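Local structure of porin (Acinetobacter baumannii AB307-0294, 5DL7) at residues A[104-112]-A[169-177]; A[181-189]-A[291-299]. The protein probably forms an outer-membrane channel of the OprD family that lets small solutes, possibly vanillate among them, pass across the outer membrane. One frame throughout, in Å; residues are numbered along the deposited sequence.

Contact 1 (A[104-112]-A[169-177]). With CA (calcium ion), chain E.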
# COMPACT_ATOMS: atom_id res chain seq x y z
N ASP A 104 -17.94 -6.13 15.61
CA ASP A 104 -17.68 -7.55 15.45
C ASP A 104 -17.91 -8.09 14.03
O ASP A 104 -17.42 -9.21 13.71
CB ASP A 104 -18.41 -8.33 16.46
CG ASP A 104 -17.90 -8.01 17.86
OD1 ASP A 104 -16.67 -7.79 18.13
OD2 ASP A 104 -18.74 -7.81 18.73
N TYR A 105 -18.59 -7.27 13.21
CA TYR A 105 -18.99 -7.59 11.90
C TYR A 105 -19.00 -6.31 11.13
O TYR A 105 -19.34 -5.28 11.73
CB TYR A 105 -20.26 -8.33 11.78
CG TYR A 105 -20.65 -8.30 10.44
CD1 TYR A 105 -20.12 -9.23 9.55
CD2 TYR A 105 -21.53 -7.32 9.94
CE1 TYR A 105 -20.43 -9.25 8.17
CE2 TYR A 105 -21.79 -7.26 8.55
CZ TYR A 105 -21.26 -8.19 7.65
OH TYR A 105 -21.66 -8.34 6.31
N TYR A 106 -18.45 -6.30 9.89
CA TYR A 106 -18.66 -5.18 9.04
C TYR A 106 -18.69 -5.60 7.63
O TYR A 106 -17.84 -6.50 7.19
CB TYR A 106 -17.69 -4.05 9.21
CG TYR A 106 -16.16 -4.20 8.81
CD1 TYR A 106 -15.36 -5.21 9.36
CD2 TYR A 106 -15.53 -3.24 7.99
CE1 TYR A 106 -13.93 -5.25 9.05
CE2 TYR A 106 -14.12 -3.26 7.66
CZ TYR A 106 -13.36 -4.35 8.25
OH TYR A 106 -12.02 -4.31 8.02
N GLY A 107 -19.55 -4.94 6.86
CA GLY A 107 -19.82 -5.35 5.48
C GLY A 107 -19.89 -4.13 4.57
O GLY A 107 -20.23 -3.07 5.09
N LYS A 108 -19.55 -4.22 3.24
CA LYS A 108 -19.59 -3.04 2.40
C LYS A 108 -19.48 -3.44 0.94
O LYS A 108 -19.01 -4.62 0.64
CB LYS A 108 -18.56 -1.97 2.68
CG LYS A 108 -17.18 -2.51 3.08
CD LYS A 108 -16.13 -1.51 3.23
CE LYS A 108 -14.91 -2.07 3.89
NZ LYS A 108 -13.83 -1.09 4.07
N ILE A 109 -20.12 -2.71 0.10
CA ILE A 109 -20.20 -3.11 -1.32
C ILE A 109 -19.78 -1.90 -2.15
O ILE A 109 -20.28 -0.77 -1.90
CB ILE A 109 -21.49 -3.74 -1.76
CG1 ILE A 109 -21.49 -4.01 -3.29
CG2 ILE A 109 -22.70 -2.84 -1.56
CD1 ILE A 109 -22.57 -4.95 -3.69
N GLY A 110 -18.89 -2.06 -3.14
CA GLY A 110 -18.61 -1.07 -4.17
C GLY A 110 -19.00 -1.44 -5.56
O GLY A 110 -18.96 -2.58 -5.89
N ILE A 111 -19.64 -0.56 -6.25
CA ILE A 111 -20.12 -0.84 -7.62
C ILE A 111 -19.52 0.20 -8.58
O ILE A 111 -19.40 1.36 -8.21
CB ILE A 111 -21.60 -0.57 -7.70
CG1 ILE A 111 -22.31 -1.22 -6.51
CG2 ILE A 111 -22.12 -1.02 -9.01
CD1 ILE A 111 -22.73 -2.64 -6.76
N THR A 112 -19.25 -0.18 -9.84
CA THR A 112 -18.65 0.74 -10.81
C THR A 112 -19.32 0.52 -12.14
O THR A 112 -19.59 -0.63 -12.52
CB THR A 112 -17.15 0.44 -11.07
OG1 THR A 112 -16.48 0.09 -9.89
CG2 THR A 112 -16.44 1.64 -11.71
N VAL A 169 -13.57 8.83 0.13
CA VAL A 169 -12.74 7.68 0.40
C VAL A 169 -13.46 6.78 1.39
O VAL A 169 -14.08 7.30 2.36
CB VAL A 169 -11.34 8.11 0.90
CG1 VAL A 169 -11.34 8.84 2.23
CG2 VAL A 169 -10.39 6.87 0.98
N ARG A 170 -13.41 5.43 1.20
CA ARG A 170 -13.88 4.58 2.27
C ARG A 170 -12.66 3.77 2.77
O ARG A 170 -12.15 2.94 2.01
CB ARG A 170 -14.95 3.66 1.71
CG ARG A 170 -15.46 2.67 2.77
CD ARG A 170 -16.86 2.16 2.59
NE ARG A 170 -17.12 1.53 1.31
CZ ARG A 170 -18.33 1.23 0.90
NH1 ARG A 170 -19.36 1.52 1.72
NH2 ARG A 170 -18.56 0.67 -0.28
N GLN A 171 -12.27 4.06 3.94
CA GLN A 171 -11.03 3.52 4.54
C GLN A 171 -11.21 1.99 4.69
O GLN A 171 -12.29 1.47 4.82
CB GLN A 171 -10.61 4.15 5.78
CG GLN A 171 -10.48 5.69 5.74
CD GLN A 171 -9.26 6.15 4.81
OE1 GLN A 171 -8.77 5.40 3.99
NE2 GLN A 171 -9.05 7.51 4.79
N ARG A 172 -10.06 1.36 4.69
CA ARG A 172 -10.06 -0.11 4.79
C ARG A 172 -10.86 -0.70 5.94
O ARG A 172 -11.54 -1.75 5.81
CB ARG A 172 -8.52 -0.58 4.89
CG ARG A 172 -7.82 -0.03 6.03
CD ARG A 172 -6.31 0.10 5.71
NE ARG A 172 -5.55 0.66 6.80
CZ ARG A 172 -4.22 0.76 6.84
NH1 ARG A 172 -3.49 0.44 5.76
NH2 ARG A 172 -3.66 1.24 7.94
N ASP A 173 -10.79 -0.05 7.09
CA ASP A 173 -11.47 -0.45 8.31
C ASP A 173 -12.77 0.35 8.61
O ASP A 173 -13.22 0.37 9.72
CB ASP A 173 -10.58 -0.23 9.53
CG ASP A 173 -10.01 1.21 9.65
OD1 ASP A 173 -10.21 2.06 8.74
OD2 ASP A 173 -9.40 1.52 10.74
N SER A 174 -13.44 0.76 7.55
CA SER A 174 -14.68 1.55 7.70
C SER A 174 -15.72 1.11 6.77
O SER A 174 -15.51 0.68 5.62
CB SER A 174 -14.34 3.02 7.39
OG SER A 174 -15.56 3.79 7.62
N ILE A 175 -16.98 1.21 7.26
CA ILE A 175 -18.08 1.02 6.38
C ILE A 175 -18.56 2.30 5.72
O ILE A 175 -19.48 2.19 4.83
CB ILE A 175 -19.29 0.34 6.99
CG1 ILE A 175 -19.91 1.14 8.16
CG2 ILE A 175 -18.94 -1.02 7.59
CD1 ILE A 175 -21.11 0.53 8.90
N ARG A 176 -18.09 3.43 6.19
CA ARG A 176 -18.63 4.77 5.66
C ARG A 176 -17.65 5.48 4.66
O ARG A 176 -16.42 5.37 4.87
CB ARG A 176 -18.72 5.72 6.86
CG ARG A 176 -19.69 5.26 7.96
CD ARG A 176 -19.91 6.31 9.04
NE ARG A 176 -18.62 6.73 9.58
CZ ARG A 176 -18.01 7.93 9.40
NH1 ARG A 176 -18.58 8.97 8.79
NH2 ARG A 176 -16.82 8.13 9.96
N TYR A 177 -18.17 6.08 3.62
CA TYR A 177 -17.38 7.07 2.86
C TYR A 177 -17.23 8.30 3.59
O TYR A 177 -18.21 8.78 4.20
CB TYR A 177 -18.01 7.33 1.50
CG TYR A 177 -17.65 6.35 0.52
CD1 TYR A 177 -16.36 6.58 -0.09
CD2 TYR A 177 -18.34 5.29 0.27
CE1 TYR A 177 -15.95 5.75 -0.98
CE2 TYR A 177 -17.90 4.38 -0.73
CZ TYR A 177 -16.71 4.67 -1.29
OH TYR A 177 -15.92 3.97 -2.28
CA CA E . -17.18 -6.00 20.00
O HOH W 1 -12.91 0.13 1.75
O HOH W 2 -21.66 -0.49 1.29
O HOH W 3 -18.83 -4.54 20.06
O HOH W 4 -14.79 -6.65 20.57
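K108 and R170 run antiparallel alongside each other, each delivering its charged end to the backbone of the other segment. Beyond CG the lysine chain is fully extended, which carries NZ from strand 105-117 into the turn at 171-174. There K108 NZ donates to S174 O at 2.9 Å, tilted 25° from that carbonyl plane, and to R172 O at 3.0 Å, where it stands well above the plane and not on a lone pair. A water that accepts from NZ joins it to R170 O. The type I turn, closed by S174 N to Q171 O, thus presents two carbonyls, those of R172 and S174, to one ammonium group.

R170 leaves its backbone with CG anti to N (chi1 177°) and bends at chi3, which brings the guanidinium up to K108 CB and I109 O of strand 105-117. K108 CB sits 3.6 Å above the centre of one face of the R170 guanidinium, and Y177 CE2 lies over the opposite face. In the guanidinium plane, R170 NH2 donates to I109 O at 2.8 Å, though the N-H...O angle of 134° is bent, and NH1 reaches I175 O. Two covered faces and two in-plane bonds should fix the rotation of the group.

Y106 borders the turn on the side of K108 away from R170. Its ring edge faces R172 O, its OH is hydrogen-bonded to L93 O, and Y106 CB packs against I175 CG2 at 3.7 Å. At the strand's start, D104 chelates a calcium ion through both carboxylate oxygens, with two waters and R102 O as further ligands.

In this protein the connection after strand 159-170 packs on barrel strand 105-117, consistent with the inward-folded loops of OprD-family barrels.

Contact 2 (A[181-189]-A[291-299])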
# COMPACT_ATOMS: atom_id res chain seq x y z
N GLY A 181 -8.48 13.29 2.13
CA GLY A 181 -7.57 14.12 2.89
C GLY A 181 -6.31 13.44 3.25
O GLY A 181 -5.86 12.55 2.55
N THR A 182 -5.67 13.89 4.32
CA THR A 182 -4.37 13.44 4.78
C THR A 182 -4.42 13.06 6.23
O THR A 182 -5.24 13.62 6.98
CB THR A 182 -3.25 14.55 4.69
OG1 THR A 182 -3.76 15.75 5.35
CG2 THR A 182 -3.03 14.89 3.29
N ASP A 183 -3.55 12.17 6.60
CA ASP A 183 -3.28 11.90 8.01
C ASP A 183 -2.09 12.83 8.41
O ASP A 183 -1.42 13.47 7.53
CB ASP A 183 -2.85 10.47 8.17
CG ASP A 183 -4.05 9.48 8.02
OD1 ASP A 183 -5.11 9.83 8.43
OD2 ASP A 183 -3.75 8.40 7.53
N ASN A 184 -1.88 12.92 9.74
CA ASN A 184 -0.70 13.71 10.21
C ASN A 184 0.22 12.72 10.89
O ASN A 184 -0.01 12.28 11.98
CB ASN A 184 -1.19 14.82 11.12
CG ASN A 184 -0.11 15.94 11.28
OD1 ASN A 184 0.79 15.99 10.40
ND2 ASN A 184 -0.21 16.70 12.31
N ILE A 185 1.24 12.29 10.22
CA ILE A 185 2.14 11.24 10.72
C ILE A 185 3.30 11.93 11.47
O ILE A 185 3.94 12.83 10.84
CB ILE A 185 2.64 10.41 9.56
CG1 ILE A 185 1.42 9.65 8.98
CG2 ILE A 185 3.71 9.44 9.99
CD1 ILE A 185 1.69 9.24 7.63
N ASN A 186 3.54 11.59 12.74
CA ASN A 186 4.64 12.25 13.43
C ASN A 186 4.59 13.75 13.40
O ASN A 186 5.63 14.42 13.44
CB ASN A 186 6.04 11.79 12.97
CG ASN A 186 6.21 10.27 13.03
OD1 ASN A 186 5.58 9.57 13.85
ND2 ASN A 186 7.02 9.71 12.14
N HIS A 187 3.34 14.29 13.50
CA HIS A 187 3.15 15.74 13.46
C HIS A 187 3.92 16.43 12.32
O HIS A 187 4.38 17.61 12.54
CB HIS A 187 3.51 16.35 14.78
CG HIS A 187 2.81 15.77 15.96
ND1 HIS A 187 1.52 16.10 16.21
CD2 HIS A 187 3.11 14.75 16.87
CE1 HIS A 187 1.04 15.44 17.26
NE2 HIS A 187 1.98 14.60 17.66
N ARG A 188 3.93 15.81 11.19
CA ARG A 188 4.65 16.27 9.99
C ARG A 188 4.17 17.63 9.46
O ARG A 188 4.95 18.53 9.04
CB ARG A 188 4.55 15.19 8.93
CG ARG A 188 5.28 15.37 7.66
CD ARG A 188 5.22 14.02 6.89
NE ARG A 188 5.91 12.97 7.58
CZ ARG A 188 5.92 11.64 7.28
NH1 ARG A 188 5.19 11.21 6.28
NH2 ARG A 188 6.51 10.76 7.93
N PHE A 189 2.85 17.81 9.59
CA PHE A 189 2.13 18.97 9.18
C PHE A 189 1.31 19.55 10.31
O PHE A 189 1.39 19.09 11.46
CB PHE A 189 1.29 18.63 7.93
CG PHE A 189 2.02 17.99 6.82
CD1 PHE A 189 2.94 18.72 6.02
CD2 PHE A 189 1.94 16.65 6.59
CE1 PHE A 189 3.70 18.11 5.04
CE2 PHE A 189 2.65 16.04 5.54
CZ PHE A 189 3.52 16.73 4.80
N THR A 291 9.57 20.10 4.89
CA THR A 291 8.69 19.08 5.44
C THR A 291 8.97 17.72 5.04
O THR A 291 9.65 17.52 4.01
CB THR A 291 7.19 19.46 5.20
OG1 THR A 291 6.80 19.16 3.78
CG2 THR A 291 6.84 20.86 5.51
N GLY A 292 8.27 16.76 5.60
CA GLY A 292 8.28 15.44 5.09
C GLY A 292 7.31 15.33 3.93
O GLY A 292 6.69 16.24 3.46
N LEU A 293 7.18 14.10 3.48
CA LEU A 293 6.37 13.73 2.32
C LEU A 293 4.84 13.60 2.65
O LEU A 293 4.51 12.84 3.53
CB LEU A 293 6.77 12.35 1.78
CG LEU A 293 6.07 11.79 0.55
CD1 LEU A 293 6.31 12.63 -0.68
CD2 LEU A 293 6.37 10.32 0.38
N PRO A 294 4.02 14.35 1.99
CA PRO A 294 2.54 14.12 2.12
C PRO A 294 2.04 13.06 1.19
O PRO A 294 2.56 12.83 0.11
CB PRO A 294 1.87 15.46 1.73
CG PRO A 294 2.86 15.97 0.64
CD PRO A 294 4.24 15.48 1.03
N PHE A 295 0.91 12.43 1.62
CA PHE A 295 0.19 11.46 0.80
C PHE A 295 -1.22 11.28 1.37
O PHE A 295 -1.43 11.77 2.49
CB PHE A 295 0.97 10.12 0.62
CG PHE A 295 1.56 9.56 1.91
CD1 PHE A 295 0.78 8.68 2.69
CD2 PHE A 295 2.89 9.85 2.29
CE1 PHE A 295 1.29 8.17 3.84
CE2 PHE A 295 3.41 9.41 3.45
CZ PHE A 295 2.59 8.58 4.27
N LEU A 296 -2.05 10.60 0.68
CA LEU A 296 -3.47 10.49 1.10
C LEU A 296 -3.61 9.75 2.39
O LEU A 296 -2.84 8.84 2.72
CB LEU A 296 -4.31 9.92 -0.05
CG LEU A 296 -4.45 10.88 -1.19
CD1 LEU A 296 -4.96 10.13 -2.44
CD2 LEU A 296 -5.47 11.98 -0.95
N SER A 297 -4.67 10.06 3.10
CA SER A 297 -5.03 9.37 4.36
C SER A 297 -5.26 7.88 4.11
O SER A 297 -5.80 7.44 3.04
CB SER A 297 -6.29 10.03 4.99
OG SER A 297 -7.41 9.91 4.09
N GLY A 298 -5.09 7.13 5.19
CA GLY A 298 -5.50 5.72 5.26
C GLY A 298 -4.64 4.67 4.58
O GLY A 298 -5.05 3.51 4.32
N THR A 299 -3.43 5.13 4.22
CA THR A 299 -2.55 4.30 3.35
C THR A 299 -1.03 4.50 3.76
O THR A 299 -0.78 5.28 4.65
CB THR A 299 -2.82 4.52 1.84
OG1 THR A 299 -2.23 3.36 1.04
CG2 THR A 299 -2.40 5.79 1.46
O HOH W 5 -7.97 10.07 1.34
O HOH W 6 -1.36 10.80 5.05
O HOH W 7 -1.70 8.14 5.46
O HOH W 8 7.53 17.72 8.24
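R188 sets CG anti to its backbone N (chi1 -176°) and bends at chi3, turning NH1 onto L293 O, while F189 holds CG anti to its carbonyl carbon (chi1 -51°), swinging its ring toward 291-294. The R188 bond, 3.3 Å from NH1 to L293 O, lies in the carbonyl plane but is bent at hydrogen; D311 forms a salt bridge with the same NH1, and N314 accepts from NH2. The guanidinium plane is steeply inclined to the F295 ring, whose CE2 meets its edge. I185 CD1 reaches F295 CZ at 3.5 Å, the two side chains roughly perpendicular. F189 CZ touches P294 CB at 3.7 Å, and its CE1 edge meets T291 OG1.

At the other end main-chain groups dominate, with one carboxylate: S297 N donates to G181 O at 2.8 Å. D183 OD2 accepts from G298 N along an almost straight bond (178° at hydrogen), the N-H coming in over the carboxylate rather than in its plane. Separate waters link D183 N to F295 O and D183 OD2 to L296 O.

With little regular secondary structure, this is a buried loop-against-loop contact, characteristic of the long connections that fold together in OprD-family porin barrels.

How the contacts relate
Both segments of contact 1 precede those of contact 2, and the centres lie about 22 Å apart, yet they meet directly. Q171 is the joint: its NE2 is 3.0 Å from S297 OG, a weak hydrogen bond, and its OE1, which accepts from Q144 NE2, is 3.5 Å from G298 CA. R172 NH1, bonded to S137 OG and salt-bridged to E300 just beyond the 291-299 segment, approaches G298 O at 3.7 Å. The turn that receives K108 therefore also abuts the loop that packs against 181-189. Calcium sites lie near both contacts: D104 of contact 1 binds one ion, whereas in contact 2 the side chain of T291 is about 8 Å from another, near E253 and E261.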